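Local coordinates for protein ribosomal RNA small subunit methyltransferase Nep1 (Archaeoglobus fulgidus, PDB 3O7B) that probably methylates the N1 position of a specific pseudouridine in 16S ribosomal RNA, using S-adenosylmethionine as methyl donor, and works as a homodimer in ribosome biogenesis, at residues K70-M75 / E79-R84; L95-L98 / D104-V107. One frame throughout, in Å; residues are numbered along the deposited sequence.

Contact 1: residues K70-M75 / E79-R84; sequences KHHTAM and EFREKR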
loop_
_atom_site.group_PDB
_atom_site.type_symbol
_atom_site.label_atom_id
_atom_site.label_comp_id
_atom_site.label_asym_id
_atom_site.label_seq_id
_atom_site.Cartn_x
_atom_site.Cartn_y
_atom_site.Cartn_z
ATOM N N LYS A 70 1.864 -15.343 9.890
ATOM C CA LYS A 70 1.127 -16.229 10.790
ATOM C C LYS A 70 1.588 -17.680 10.692
ATOM O O LYS A 70 1.543 -18.428 11.681
ATOM C CB LYS A 70 -0.367 -16.183 10.470
ATOM C CG LYS A 70 -1.023 -14.836 10.699
ATOM C CD LYS A 70 -2.489 -14.889 10.368
ATOM C CE LYS A 70 -3.131 -13.523 10.549
ATOM N NZ LYS A 70 -4.598 -13.608 10.308
ATOM N N HIS A 71 2.029 -18.079 9.504
ATOM C CA HIS A 71 2.203 -19.512 9.215
ATOM C C HIS A 71 3.651 -19.913 8.963
ATOM O O HIS A 71 3.911 -21.047 8.529
ATOM C CB HIS A 71 1.370 -19.921 7.992
ATOM C CG HIS A 71 -0.068 -19.502 8.050
ATOM N ND1 HIS A 71 -0.880 -19.694 9.151
ATOM C CD2 HIS A 71 -0.840 -18.894 7.118
ATOM C CE1 HIS A 71 -2.092 -19.226 8.892
ATOM N NE2 HIS A 71 -2.092 -18.737 7.663
ATOM N N HIS A 72 4.590 -19.001 9.211
ATOM C CA HIS A 72 6.003 -19.222 8.889
ATOM C C HIS A 72 6.531 -20.600 9.324
ATOM O O HIS A 72 7.146 -21.315 8.531
ATOM C CB HIS A 72 6.865 -18.145 9.541
ATOM C CG HIS A 72 8.335 -18.345 9.320
ATOM N ND1 HIS A 72 9.165 -18.902 10.272
ATOM C CD2 HIS A 72 9.114 -18.106 8.236
ATOM C CE1 HIS A 72 10.395 -18.973 9.793
ATOM N NE2 HIS A 72 10.393 -18.489 8.564
ATOM N N THR A 73 6.305 -20.951 10.582
ATOM C CA THR A 73 6.883 -22.192 11.116
ATOM C C THR A 73 6.309 -23.450 10.454
ATOM O O THR A 73 6.968 -24.491 10.435
ATOM C CB THR A 73 6.768 -22.282 12.644
ATOM O OG1 THR A 73 5.394 -22.271 13.026
ATOM C CG2 THR A 73 7.478 -21.117 13.293
ATOM N N ALA A 74 5.094 -23.353 9.918
ATOM C CA ALA A 74 4.471 -24.455 9.175
ATOM C C ALA A 74 4.947 -24.559 7.723
ATOM O O ALA A 74 4.677 -25.560 7.048
ATOM C CB ALA A 74 2.959 -24.322 9.226
ATOM N N MET A 75 5.657 -23.548 7.230
ATOM C CA MET A 75 5.970 -23.463 5.801
ATOM C C MET A 75 7.322 -24.032 5.391
ATOM O O MET A 75 7.680 -23.980 4.217
ATOM C CB MET A 75 5.861 -22.011 5.317
ATOM C CG MET A 75 4.431 -21.486 5.328
ATOM S SD MET A 75 4.331 -19.691 5.133
ATOM C CE MET A 75 4.888 -19.484 3.449
ATOM N N GLU A 79 7.705 -26.102 -1.360
ATOM C CA GLU A 79 8.512 -25.749 -2.532
ATOM C C GLU A 79 8.367 -24.262 -2.855
ATOM O O GLU A 79 7.353 -23.652 -2.509
ATOM C CB GLU A 79 8.108 -26.590 -3.752
ATOM C CG GLU A 79 8.302 -28.098 -3.570
ATOM C CD GLU A 79 9.761 -28.500 -3.398
ATOM O OE1 GLU A 79 10.633 -27.960 -4.124
ATOM O OE2 GLU A 79 10.036 -29.367 -2.539
ATOM N N PHE A 80 9.369 -23.703 -3.531
ATOM C CA PHE A 80 9.454 -22.263 -3.839
ATOM C C PHE A 80 8.957 -21.366 -2.696
ATOM O O PHE A 80 8.229 -20.378 -2.917
ATOM C CB PHE A 80 8.820 -21.905 -5.207
ATOM C CG PHE A 80 7.388 -22.378 -5.396
ATOM C CD1 PHE A 80 6.309 -21.538 -5.106
ATOM C CD2 PHE A 80 7.118 -23.642 -5.937
ATOM C CE1 PHE A 80 4.980 -21.968 -5.294
ATOM C CE2 PHE A 80 5.802 -24.077 -6.125
ATOM C CZ PHE A 80 4.733 -23.240 -5.805
ATOM N N ARG A 81 9.383 -21.700 -1.482
ATOM C CA ARG A 81 8.829 -21.085 -0.287
ATOM C C ARG A 81 9.097 -19.585 -0.247
ATOM O O ARG A 81 8.273 -18.820 0.279
ATOM C CB ARG A 81 9.322 -21.771 0.994
ATOM C CG ARG A 81 8.647 -21.238 2.286
ATOM C CD ARG A 81 9.596 -20.291 2.977
ATOM N NE ARG A 81 9.065 -19.619 4.167
ATOM C CZ ARG A 81 8.489 -18.419 4.164
ATOM N NH1 ARG A 81 8.292 -17.757 3.022
ATOM N NH2 ARG A 81 8.102 -17.884 5.311
ATOM N N GLU A 82 10.216 -19.157 -0.827
ATOM C CA GLU A 82 10.574 -17.740 -0.823
ATOM C C GLU A 82 9.523 -16.867 -1.528
ATOM O O GLU A 82 9.424 -15.675 -1.239
ATOM C CB GLU A 82 11.977 -17.519 -1.417
ATOM C CG GLU A 82 12.100 -17.689 -2.929
ATOM C CD GLU A 82 12.188 -19.147 -3.374
ATOM O OE1 GLU A 82 12.260 -20.055 -2.508
ATOM O OE2 GLU A 82 12.196 -19.378 -4.603
ATOM N N LYS A 83 8.728 -17.464 -2.417
ATOM C CA LYS A 83 7.680 -16.715 -3.131
ATOM C C LYS A 83 6.341 -16.655 -2.400
ATOM O O LYS A 83 5.452 -15.904 -2.808
ATOM C CB LYS A 83 7.422 -17.338 -4.510
ATOM C CG LYS A 83 8.572 -17.167 -5.475
ATOM C CD LYS A 83 8.177 -17.643 -6.857
ATOM C CE LYS A 83 9.214 -17.230 -7.878
ATOM N NZ LYS A 83 8.870 -17.722 -9.249
ATOM N N ARG A 84 6.199 -17.434 -1.331
ATOM C CA ARG A 84 4.873 -17.777 -0.804
ATOM C C ARG A 84 4.499 -17.045 0.471
ATOM O O ARG A 84 5.372 -16.570 1.206
ATOM C CB ARG A 84 4.770 -19.288 -0.607
ATOM C CG ARG A 84 5.032 -20.034 -1.894
ATOM C CD ARG A 84 5.079 -21.536 -1.670
ATOM N NE ARG A 84 3.759 -22.123 -1.834
ATOM C CZ ARG A 84 3.544 -23.406 -2.088
ATOM N NH1 ARG A 84 4.572 -24.241 -2.203
ATOM N NH2 ARG A 84 2.308 -23.848 -2.238
HETATM O O HOH W 1 9.173 -21.144 6.633
#
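The guanidinium of Arg81 has the methyl CE of Met75 over the centre of one face, with CE 3.8 Å from CZ, while the imidazole of His72 comes up to its edge. This joins two short 3-10 turns of the SPOUT-class methyltransferase Nep1, one in the connection that follows helix 68-71 and the other in the loop before helix 87-98. The two planes at the His72 edge stand 53° apart: Arg81 NH2 lies near the imidazole plane, 3.1 Å from CD2 as modelled, a short approach that leaves the flip of the ring doubtful. Water 1 fills the next position round the guanidinium rim. It accepts from Arg81 NE at 2.9 Å, lying in the guanidinium plane, donates to the carbonyl O of His72 at 2.8 Å, and sits above one face of the His72 ring, offset toward its rim. Asp68 forms a salt bridge with Arg81 NH2, so water and carboxylate together probably limit rotation of the flat group.

Met75 reaches this face by the bend at its last torsion (chi3 68°), which turns CE toward the second segment; CE also packs against Arg84, 3.7 Å from its carbonyl O. Further back, the aliphatic CG of Arg81 rests 3.5 Å from the carbonyl O of Met75. No direct hydrogen bond spans the segments; apart from the water bridge the contact is packing. The Arg81 side chain lies about 6 Å from that of Arg86, predicted to contact substrate rRNA. Within 79-84, the Arg84 guanidinium has Phe80 CE1 over one face, displaced toward its rim, and is salt-bridged to Glu38 through NH2, while its NH1 donates to the carbonyl O of Glu79 at 2.9 Å, the N-H...O angle being 158°.

Contact 2: residues L95-L98 / D104-V107; sequences LLLL and DFEV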
loop_
_atom_site.group_PDB
_atom_site.type_symbol
_atom_site.label_atom_id
_atom_site.label_comp_id
_atom_site.label_asym_id
_atom_site.label_seq_id
_atom_site.Cartn_x
_atom_site.Cartn_y
_atom_site.Cartn_z
ATOM N N LEU A 95 -4.557 -1.782 -4.628
ATOM C CA LEU A 95 -5.167 -0.554 -4.090
ATOM C C LEU A 95 -4.733 0.657 -4.887
ATOM O O LEU A 95 -5.548 1.463 -5.317
ATOM C CB LEU A 95 -4.822 -0.356 -2.614
ATOM C CG LEU A 95 -5.479 -1.283 -1.602
ATOM C CD1 LEU A 95 -5.041 -0.876 -0.187
ATOM C CD2 LEU A 95 -6.997 -1.290 -1.733
ATOM N N LEU A 96 -3.429 0.792 -5.108
ATOM C CA LEU A 96 -2.925 1.942 -5.828
ATOM C C LEU A 96 -3.468 1.991 -7.252
ATOM O O LEU A 96 -3.929 3.022 -7.723
ATOM C CB LEU A 96 -1.403 1.945 -5.846
ATOM C CG LEU A 96 -0.756 3.013 -6.718
ATOM C CD1 LEU A 96 -1.273 4.433 -6.349
ATOM C CD2 LEU A 96 0.725 2.935 -6.561
ATOM N N LEU A 97 -3.358 0.866 -7.954
ATOM C CA LEU A 97 -3.787 0.836 -9.336
ATOM C C LEU A 97 -5.268 1.209 -9.483
ATOM O O LEU A 97 -5.633 2.031 -10.331
ATOM C CB LEU A 97 -3.527 -0.568 -9.908
ATOM C CG LEU A 97 -3.832 -0.662 -11.398
ATOM C CD1 LEU A 97 -2.885 0.213 -12.241
ATOM C CD2 LEU A 97 -3.734 -2.103 -11.838
ATOM N N LEU A 98 -6.115 0.618 -8.646
ATOM C CA LEU A 98 -7.545 0.853 -8.772
ATOM C C LEU A 98 -7.951 2.267 -8.333
ATOM O O LEU A 98 -9.034 2.739 -8.710
ATOM C CB LEU A 98 -8.333 -0.224 -8.048
ATOM C CG LEU A 98 -8.204 -1.637 -8.653
ATOM C CD1 LEU A 98 -8.668 -2.670 -7.635
ATOM C CD2 LEU A 98 -9.029 -1.730 -9.901
ATOM N N ASP A 104 -9.494 3.136 -18.462
ATOM C CA ASP A 104 -9.331 2.509 -19.795
ATOM C C ASP A 104 -8.517 1.217 -19.771
ATOM O O ASP A 104 -7.885 0.828 -20.775
ATOM C CB ASP A 104 -8.660 3.493 -20.771
ATOM C CG ASP A 104 -7.150 3.617 -20.552
ATOM O OD1 ASP A 104 -6.700 3.432 -19.403
ATOM O OD2 ASP A 104 -6.413 3.880 -21.535
ATOM N N PHE A 105 -8.490 0.572 -18.616
ATOM C CA PHE A 105 -7.786 -0.690 -18.514
ATOM C C PHE A 105 -8.524 -1.712 -17.668
ATOM O O PHE A 105 -9.347 -1.384 -16.802
ATOM C CB PHE A 105 -6.339 -0.491 -18.028
ATOM C CG PHE A 105 -6.218 0.124 -16.645
ATOM C CD1 PHE A 105 -6.249 -0.677 -15.509
ATOM C CD2 PHE A 105 -6.002 1.495 -16.500
ATOM C CE1 PHE A 105 -6.103 -0.111 -14.237
ATOM C CE2 PHE A 105 -5.847 2.071 -15.237
ATOM C CZ PHE A 105 -5.912 1.270 -14.107
ATOM N N GLU A 106 -8.242 -2.966 -17.963
ATOM C CA GLU A 106 -8.672 -4.097 -17.160
ATOM C C GLU A 106 -7.558 -4.490 -16.198
ATOM O O GLU A 106 -6.397 -4.126 -16.410
ATOM C CB GLU A 106 -9.005 -5.311 -18.033
ATOM C CG GLU A 106 -10.252 -5.217 -18.890
ATOM C CD GLU A 106 -10.605 -6.583 -19.489
ATOM O OE1 GLU A 106 -9.855 -7.099 -20.366
ATOM O OE2 GLU A 106 -11.626 -7.168 -19.069
ATOM N N VAL A 107 -7.920 -5.254 -15.169
ATOM C CA VAL A 107 -7.002 -5.706 -14.130
ATOM C C VAL A 107 -7.127 -7.193 -13.889
ATOM O O VAL A 107 -8.234 -7.714 -13.681
ATOM C CB VAL A 107 -7.273 -4.955 -12.796
ATOM C CG1 VAL A 107 -6.369 -5.467 -11.686
ATOM C CG2 VAL A 107 -7.079 -3.482 -13.009
#
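Leu97 meets both Phe105 and Val107; the side-chain contacts between these segments are all apolar, and no hydrogen bond joins them. In the aliphatic-aromatic part, the Leu97 and Phe105 side chains run past each other in opposite directions. Leu97 CG lies 3.7 Å from Phe105 CE1, approaching the ring obliquely, and Leu97 CD1 lies 3.7 Å from Phe105 CZ. Phe105 holds its ring with CG between the backbone N and the carbonyl carbon (chi1 62°), which directs the CE1-CZ side at the helix. The carbonyl O of Leu97 lies in the ring plane at the edge, 3.9 Å from CZ, and Val107 CG2 also borders the ring in plane. Phe30 of the neighbouring strand 28-35 meets the same ring, their planes at about 55°.

The purely aliphatic part centres on one methyl, Val107 CG2. Leu97 CD2 comes to it tip to tip at 3.8 Å, and Leu98 CD2 arrives obliquely at 4.1 Å. Leu97 is further walled in by Phe32 of strand 28-35 and Leu232 of helix 224-239, while Leu98 and Val107 both touch Val119 of strand 116-119.

Polar links lie outside the interface: the carbonyl O of Leu98 accepts from Arg121 NH1, and Glu106, between the two inward-facing strand residues, is salt-bridged to Arg167. Alternate residues Phe105 and Val107 thus line the strand face covered by the last turn of helix 87-98, which returns through a short loop into strand 105-111: helix-on-sheet packing in the alpha/beta core of a SPOUT-class methyltransferase.

How the contacts relate
The two contacts follow one another in the chain: the loop of contact 1 leads into helix 87-98, whose last turn supplies residues 95-98 of contact 2. They do not touch; their centres are 29 Å apart, their nearest atoms about 17 Å, and they lie on opposite sides of the chain's centre. Each keeps a similar distance from bound S-adenosylhomocysteine, with the side chains of Arg84 and Leu97 each about 13 Å away. In contact 1 the side chain of Arg81 is about 10 Å from that of Asp88, predicted to stabilise Arg86, whereas contact 2 is buried in the core, where Leu95 and Leu96 of its helical segment also pack against the second subunit.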